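Local coordinates for protein leucine aminopeptidase 2 (Saccharomyces cerevisiae, PDB 2XQ0) that cleaves amino acids from the N-termini of di- and tripeptides with a single zinc ion and, weakly in vitro, also hydrolyses epoxides such as leukotriene A4, at residues G48-Q53 with I116-T121; T71-V76 with R93-G98. All coordinates share one frame; numbering follows the deposited sequence.

Contact 1 of 2, residues G48-Q53 with I116-T121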
loop_
_atom_site.group_PDB
_atom_site.type_symbol
_atom_site.label_atom_id
_atom_site.label_comp_id
_atom_site.label_asym_id
_atom_site.label_seq_id
_atom_site.Cartn_x
_atom_site.Cartn_y
_atom_site.Cartn_z
ATOM N N GLY A 48 6.675 15.214 -22.704
ATOM C CA GLY A 48 7.895 15.934 -22.420
ATOM C C GLY A 48 9.043 14.998 -22.633
ATOM O O GLY A 48 9.037 14.190 -23.567
ATOM N N SER A 49 10.039 15.084 -21.768
ATOM C CA SER A 49 11.204 14.262 -21.980
ATOM C C SER A 49 11.832 13.858 -20.658
ATOM O O SER A 49 11.671 14.537 -19.653
ATOM C CB SER A 49 12.213 15.005 -22.846
ATOM O OG SER A 49 12.895 15.981 -22.086
ATOM N N VAL A 50 12.528 12.728 -20.672
ATOM C CA VAL A 50 13.295 12.282 -19.532
ATOM C C VAL A 50 14.751 12.248 -19.937
ATOM O O VAL A 50 15.100 11.810 -21.043
ATOM C CB VAL A 50 12.844 10.896 -18.990
ATOM C CG1 VAL A 50 12.811 9.825 -20.091
ATOM C CG2 VAL A 50 13.760 10.445 -17.840
ATOM N N THR A 51 15.605 12.752 -19.059
ATOM C CA THR A 51 17.037 12.741 -19.326
ATOM C C THR A 51 17.739 11.946 -18.232
ATOM O O THR A 51 17.567 12.226 -17.053
ATOM C CB THR A 51 17.616 14.174 -19.357
ATOM O OG1 THR A 51 16.865 14.981 -20.266
ATOM C CG2 THR A 51 19.073 14.153 -19.786
ATOM N N PHE A 52 18.512 10.949 -18.635
ATOM C CA PHE A 52 19.321 10.149 -17.723
ATOM C C PHE A 52 20.794 10.472 -17.924
ATOM O O PHE A 52 21.280 10.558 -19.068
ATOM C CB PHE A 52 19.155 8.660 -18.013
ATOM C CG PHE A 52 17.747 8.158 -17.870
ATOM C CD1 PHE A 52 17.218 7.883 -16.620
ATOM C CD2 PHE A 52 16.963 7.927 -18.989
ATOM C CE1 PHE A 52 15.937 7.397 -16.492
ATOM C CE2 PHE A 52 15.675 7.455 -18.864
ATOM C CZ PHE A 52 15.162 7.191 -17.613
ATOM N N GLN A 53 21.516 10.613 -16.823
ATOM C CA GLN A 53 22.967 10.592 -16.870
ATOM C C GLN A 53 23.321 9.146 -16.548
ATOM O O GLN A 53 22.973 8.640 -15.477
ATOM C CB GLN A 53 23.577 11.525 -15.825
ATOM C CG GLN A 53 23.056 12.944 -15.845
ATOM C CD GLN A 53 23.423 13.665 -17.108
ATOM O OE1 GLN A 53 24.455 13.378 -17.724
ATOM N NE2 GLN A 53 22.582 14.612 -17.514
ATOM N N ILE A 116 15.056 11.134 -23.933
ATOM C CA ILE A 116 13.952 10.541 -24.680
ATOM C C ILE A 116 12.715 11.422 -24.576
ATOM O O ILE A 116 12.223 11.682 -23.475
ATOM C CB ILE A 116 13.588 9.172 -24.113
ATOM C CG1 ILE A 116 14.836 8.285 -24.004
ATOM C CG2 ILE A 116 12.482 8.525 -24.944
ATOM C CD1 ILE A 116 14.670 7.129 -23.057
ATOM N N GLN A 117 12.204 11.862 -25.717
ATOM C CA GLN A 117 10.952 12.601 -25.751
ATOM C C GLN A 117 9.819 11.625 -25.936
ATOM O O GLN A 117 9.900 10.712 -26.753
ATOM C CB GLN A 117 10.927 13.602 -26.903
ATOM C CG GLN A 117 11.893 14.747 -26.752
ATOM C CD GLN A 117 11.982 15.563 -28.015
ATOM O OE1 GLN A 117 10.965 16.015 -28.545
ATOM N NE2 GLN A 117 13.196 15.743 -28.520
ATOM N N PHE A 118 8.746 11.834 -25.191
ATOM C CA PHE A 118 7.649 10.893 -25.226
ATOM C C PHE A 118 6.380 11.584 -24.771
ATOM O O PHE A 118 6.426 12.707 -24.252
ATOM C CB PHE A 118 7.956 9.721 -24.282
ATOM C CG PHE A 118 7.952 10.111 -22.837
ATOM C CD1 PHE A 118 9.069 10.697 -22.259
ATOM C CD2 PHE A 118 6.826 9.923 -22.062
ATOM C CE1 PHE A 118 9.057 11.072 -20.931
ATOM C CE2 PHE A 118 6.810 10.300 -20.752
ATOM C CZ PHE A 118 7.927 10.885 -20.182
ATOM N N ARG A 119 5.255 10.897 -24.948
ATOM C CA ARG A 119 4.015 11.275 -24.293
ATOM C C ARG A 119 3.277 10.022 -23.811
ATOM O O ARG A 119 3.437 8.937 -24.377
ATOM C CB ARG A 119 3.131 12.096 -25.240
ATOM C CG ARG A 119 2.759 11.369 -26.521
ATOM C CD ARG A 119 2.019 12.290 -27.509
ATOM N NE ARG A 119 0.759 12.748 -26.933
ATOM C CZ ARG A 119 0.536 13.983 -26.491
ATOM N NH1 ARG A 119 1.483 14.910 -26.582
ATOM N NH2 ARG A 119 -0.651 14.294 -25.977
ATOM N N THR A 120 2.477 10.173 -22.759
ATOM C CA THR A 120 1.590 9.105 -22.339
ATOM C C THR A 120 0.434 8.919 -23.328
ATOM O O THR A 120 0.140 9.801 -24.139
ATOM C CB THR A 120 1.062 9.315 -20.905
ATOM O OG1 THR A 120 0.296 10.542 -20.815
ATOM C CG2 THR A 120 2.222 9.365 -19.939
ATOM N N THR A 121 -0.213 7.763 -23.281
ATOM C CA THR A 121 -1.323 7.511 -24.199
ATOM C C THR A 121 -2.612 7.240 -23.433
ATOM O O THR A 121 -2.620 7.181 -22.194
ATOM C CB THR A 121 -1.032 6.335 -25.179
ATOM O OG1 THR A 121 -1.107 5.086 -24.483
ATOM C CG2 THR A 121 0.339 6.483 -25.840
#
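Antiparallel pairing inside the large mixed beta-sheet of the M1 N-terminal domain joins Gly-48, Ser-49 and Val-50 to Phe-118, Gln-117 and Ile-116. The outer two pairs are hydrogen-bonded. Gly-48 N donates a hydrogen bond to Phe-118 O at 3.0 Å, and Phe-118 N donates one back to Gly-48 O; Val-50 N to Ile-116 O and Ile-116 N to Val-50 O do the same two residues further along. Three of these four run nearly straight off the carbonyl, whereas Val-50 N comes to Ile-116 O tilted 24° from the carbonyl plane. Between them lies the non-hydrogen-bonded pair of Ser-49 and Gln-117, whose CA atoms are 4.1 Å apart. Here the CA-H groups add weaker contacts to carbonyls already bonded by N-H: Ser-49 CA lies 3.2 Å from Ile-116 O, and Gln-117 CA 3.3 Å from Gly-48 O.

The faces of the sheet differ. On that of Ser-49 and Gln-117, Ser-49 CB touches Gln-117 CG at 3.9 Å, and the amide leads away. On the other, Phe-118 has CG between its backbone N and carbonyl carbon (chi1 68°), which swings the ring back across to the partner strand. Its CE1 edge then meets Val-50 N, nearly in the ring plane, and touches Val-50 CG1 at 4.0 Å. The same methyl reaches Ile-116 CB, while Ile-116 CD1 comes to the edge of the Phe-52 ring near CE2 at 4.3 Å. Strand 28-40 flanks 45-56 on its far side.

The backbone of Gly-48 is turned so that a CB would run into the carbonyl oxygen of the residue before it. The four backbone bonds set the register, while Val-50, Phe-52, Ile-116 and Phe-118, with Phe-155 and Pro-156 packed on Phe-118 from a loop, make the face they share apolar; the Ser-49 and Gln-117 face is more polar.

Contact 2 of 2, residues T71-V76 with R93-G98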
loop_
_atom_site.group_PDB
_atom_site.type_symbol
_atom_site.label_atom_id
_atom_site.label_comp_id
_atom_site.label_asym_id
_atom_site.label_seq_id
_atom_site.Cartn_x
_atom_site.Cartn_y
_atom_site.Cartn_z
ATOM N N THR A 71 8.950 0.157 -21.275
ATOM C CA THR A 71 7.865 1.091 -21.550
ATOM C C THR A 71 6.607 0.268 -21.572
ATOM O O THR A 71 6.674 -0.949 -21.761
ATOM C CB THR A 71 7.986 1.820 -22.928
ATOM O OG1 THR A 71 7.622 0.932 -23.993
ATOM C CG2 THR A 71 9.379 2.349 -23.153
ATOM N N SER A 72 5.470 0.930 -21.367
ATOM C CA SER A 72 4.161 0.313 -21.521
ATOM C C SER A 72 3.157 1.356 -22.009
ATOM O O SER A 72 2.838 2.316 -21.299
ATOM C CB SER A 72 3.673 -0.277 -20.202
ATOM O OG SER A 72 2.358 -0.773 -20.385
ATOM N N TYR A 73 2.668 1.165 -23.227
ATOM C CA TYR A 73 1.737 2.096 -23.846
ATOM C C TYR A 73 2.246 3.531 -23.840
ATOM O O TYR A 73 1.477 4.467 -23.602
ATOM C CB TYR A 73 0.388 2.048 -23.136
ATOM C CG TYR A 73 -0.225 0.674 -23.005
ATOM C CD1 TYR A 73 -0.574 -0.071 -24.125
ATOM C CD2 TYR A 73 -0.481 0.134 -21.753
ATOM C CE1 TYR A 73 -1.151 -1.321 -23.994
ATOM C CE2 TYR A 73 -1.048 -1.107 -21.610
ATOM C CZ TYR A 73 -1.384 -1.830 -22.730
ATOM O OH TYR A 73 -1.958 -3.064 -22.566
ATOM N N LEU A 74 3.534 3.717 -24.079
ATOM C CA LEU A 74 4.045 5.071 -24.303
ATOM C C LEU A 74 4.181 5.346 -25.793
ATOM O O LEU A 74 4.355 4.428 -26.598
ATOM C CB LEU A 74 5.398 5.293 -23.631
ATOM C CG LEU A 74 5.482 5.286 -22.114
ATOM C CD1 LEU A 74 6.942 5.372 -21.661
ATOM C CD2 LEU A 74 4.672 6.428 -21.548
ATOM N N ASP A 75 4.070 6.618 -26.152
ATOM C CA ASP A 75 4.395 7.082 -27.489
ATOM C C ASP A 75 5.814 7.669 -27.419
ATOM O O ASP A 75 5.994 8.806 -27.006
ATOM C CB ASP A 75 3.365 8.142 -27.909
ATOM C CG ASP A 75 3.629 8.726 -29.276
ATOM O OD1 ASP A 75 4.548 8.255 -29.980
ATOM O OD2 ASP A 75 2.898 9.674 -29.646
ATOM N N VAL A 76 6.823 6.881 -27.787
ATOM C CA VAL A 76 8.199 7.376 -27.811
ATOM C C VAL A 76 8.470 8.094 -29.139
ATOM O O VAL A 76 8.312 7.516 -30.218
ATOM C CB VAL A 76 9.229 6.243 -27.609
ATOM C CG1 VAL A 76 10.656 6.792 -27.669
ATOM C CG2 VAL A 76 8.991 5.541 -26.275
ATOM N N ARG A 93 4.614 -5.423 -27.800
ATOM C CA ARG A 93 4.274 -5.646 -26.420
ATOM C C ARG A 93 4.334 -7.137 -26.081
ATOM O O ARG A 93 3.914 -7.974 -26.868
ATOM C CB ARG A 93 2.877 -5.094 -26.197
ATOM C CG ARG A 93 2.515 -4.963 -24.789
ATOM C CD ARG A 93 1.160 -4.312 -24.624
ATOM N NE ARG A 93 0.780 -4.527 -23.239
ATOM C CZ ARG A 93 1.286 -3.831 -22.231
ATOM N NH1 ARG A 93 2.140 -2.841 -22.474
ATOM N NH2 ARG A 93 0.915 -4.104 -20.993
ATOM N N LYS A 94 4.888 -7.466 -24.922
ATOM C CA LYS A 94 4.769 -8.821 -24.394
ATOM C C LYS A 94 4.173 -8.744 -22.997
ATOM O O LYS A 94 4.673 -8.008 -22.150
ATOM C CB LYS A 94 6.128 -9.513 -24.333
ATOM C CG LYS A 94 7.162 -8.777 -23.502
ATOM C CD LYS A 94 8.169 -9.744 -22.874
ATOM C CE LYS A 94 7.530 -10.562 -21.750
ATOM N NZ LYS A 94 8.505 -11.461 -21.070
ATOM N N GLU A 95 3.101 -9.491 -22.749
ATOM C CA GLU A 95 2.454 -9.401 -21.457
ATOM C C GLU A 95 3.190 -10.278 -20.456
ATOM O O GLU A 95 3.788 -11.282 -20.835
ATOM C CB GLU A 95 0.986 -9.793 -21.564
ATOM C CG GLU A 95 0.252 -9.049 -22.668
ATOM C CD GLU A 95 0.023 -7.587 -22.347
ATOM O OE1 GLU A 95 0.230 -7.189 -21.182
ATOM O OE2 GLU A 95 -0.384 -6.835 -23.260
ATOM N N PRO A 96 3.161 -9.886 -19.177
ATOM C CA PRO A 96 2.527 -8.647 -18.743
ATOM C C PRO A 96 3.554 -7.533 -18.605
ATOM O O PRO A 96 3.230 -6.523 -18.002
ATOM C CB PRO A 96 2.000 -9.012 -17.357
ATOM C CG PRO A 96 3.013 -9.967 -16.840
ATOM C CD PRO A 96 3.570 -10.716 -18.027
ATOM N N LEU A 97 4.756 -7.694 -19.156
ATOM C CA LEU A 97 5.828 -6.738 -18.842
ATOM C C LEU A 97 5.922 -5.490 -19.733
ATOM O O LEU A 97 6.619 -4.535 -19.376
ATOM C CB LEU A 97 7.189 -7.439 -18.781
ATOM C CG LEU A 97 7.326 -8.534 -17.715
ATOM C CD1 LEU A 97 8.718 -9.091 -17.727
ATOM C CD2 LEU A 97 6.949 -7.996 -16.303
ATOM N N GLY A 98 5.273 -5.510 -20.893
ATOM C CA GLY A 98 5.240 -4.330 -21.748
ATOM C C GLY A 98 6.095 -4.373 -23.013
ATOM O O GLY A 98 6.399 -5.447 -23.559
HETATM O O HOH W 1 2.917 -1.257 -24.796
#
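Tyr-73 lays one face of its ring against the guanidinium of Arg-93, the two planes only 16° apart. The stack is off-centre, shifted toward the hydroxyl end: Arg-93 CZ is 3.4 Å from Tyr-73 CZ but 3.9 Å from the ring centroid, a displaced cation-pi contact. Tyr-73 OH sits over the guanidinium 3.2 Å from Arg-93 NE, at an angle too poor for a hydrogen bond.

The in-plane N-H groups of Arg-93 are used elsewhere. NH1 donates to Ser-72 OG at 2.9 Å, with the oxygen tilted 20° from the guanidinium plane, and also to a water that accepts from Tyr-73 N as well. NE donates to Glu-95 OE2 at 2.6 Å, a salt bridge within the loop, in the guanidinium plane but from above the carboxylate plane; NH2 adds a weak bond to Glu-95 OE1. Arg-93 gets there on an extended chain, CG opposite the backbone N (chi1 -166°), while Glu-95 bends at chi2 to turn its carboxylate back.

The loop between strands 84-90 and 101-104 that carries this arginine forms a classic beta bulge, Leu-97 and Gly-98 both facing Lys-94, with a cis peptide bond before Pro-96. Lys-94 and Gly-98 exchange two backbone hydrogen bonds. Gly-98 CA comes 3.7 Å from Thr-71 O, and a CB in this place would clash with that oxygen.

Replacing Arg-93 by a leucine would probably leave Glu-95 without its charge partner, strip Ser-72 OG and the water of a donor and set the Tyr-73 ring freer to turn. Outside the two segments, Thr-71 OG1 bonds to Ser-99 O, Leu-97 O takes a bond from Arg-152, and Ser-72 O one from the hydroxyl of Ser-153.

How the contacts relate
Contacts 1 and 2 lie about 15 Å apart, centre to centre, and meet in one sheet, where strand 111-120 of contact 1 neighbours strand 74-81 of contact 2. Their seam is direct: Asp-75 N lies 3.0 Å from Arg-119 O, Thr-121 OG1 is 2.8 Å from Tyr-73 O, both probable hydrogen bonds, and Ile-116 CG2 packs on Val-76 CG1 at 3.7 Å. In sequence, both segments of contact 2 fall between the two of contact 1. Neither contact belongs to the zinc site. The side chains of Phe-118 and Ser-72 are each about 10 Å from that of substrate-binding Leu-146, and Leu-97's is about 14 Å from the bound bestatin.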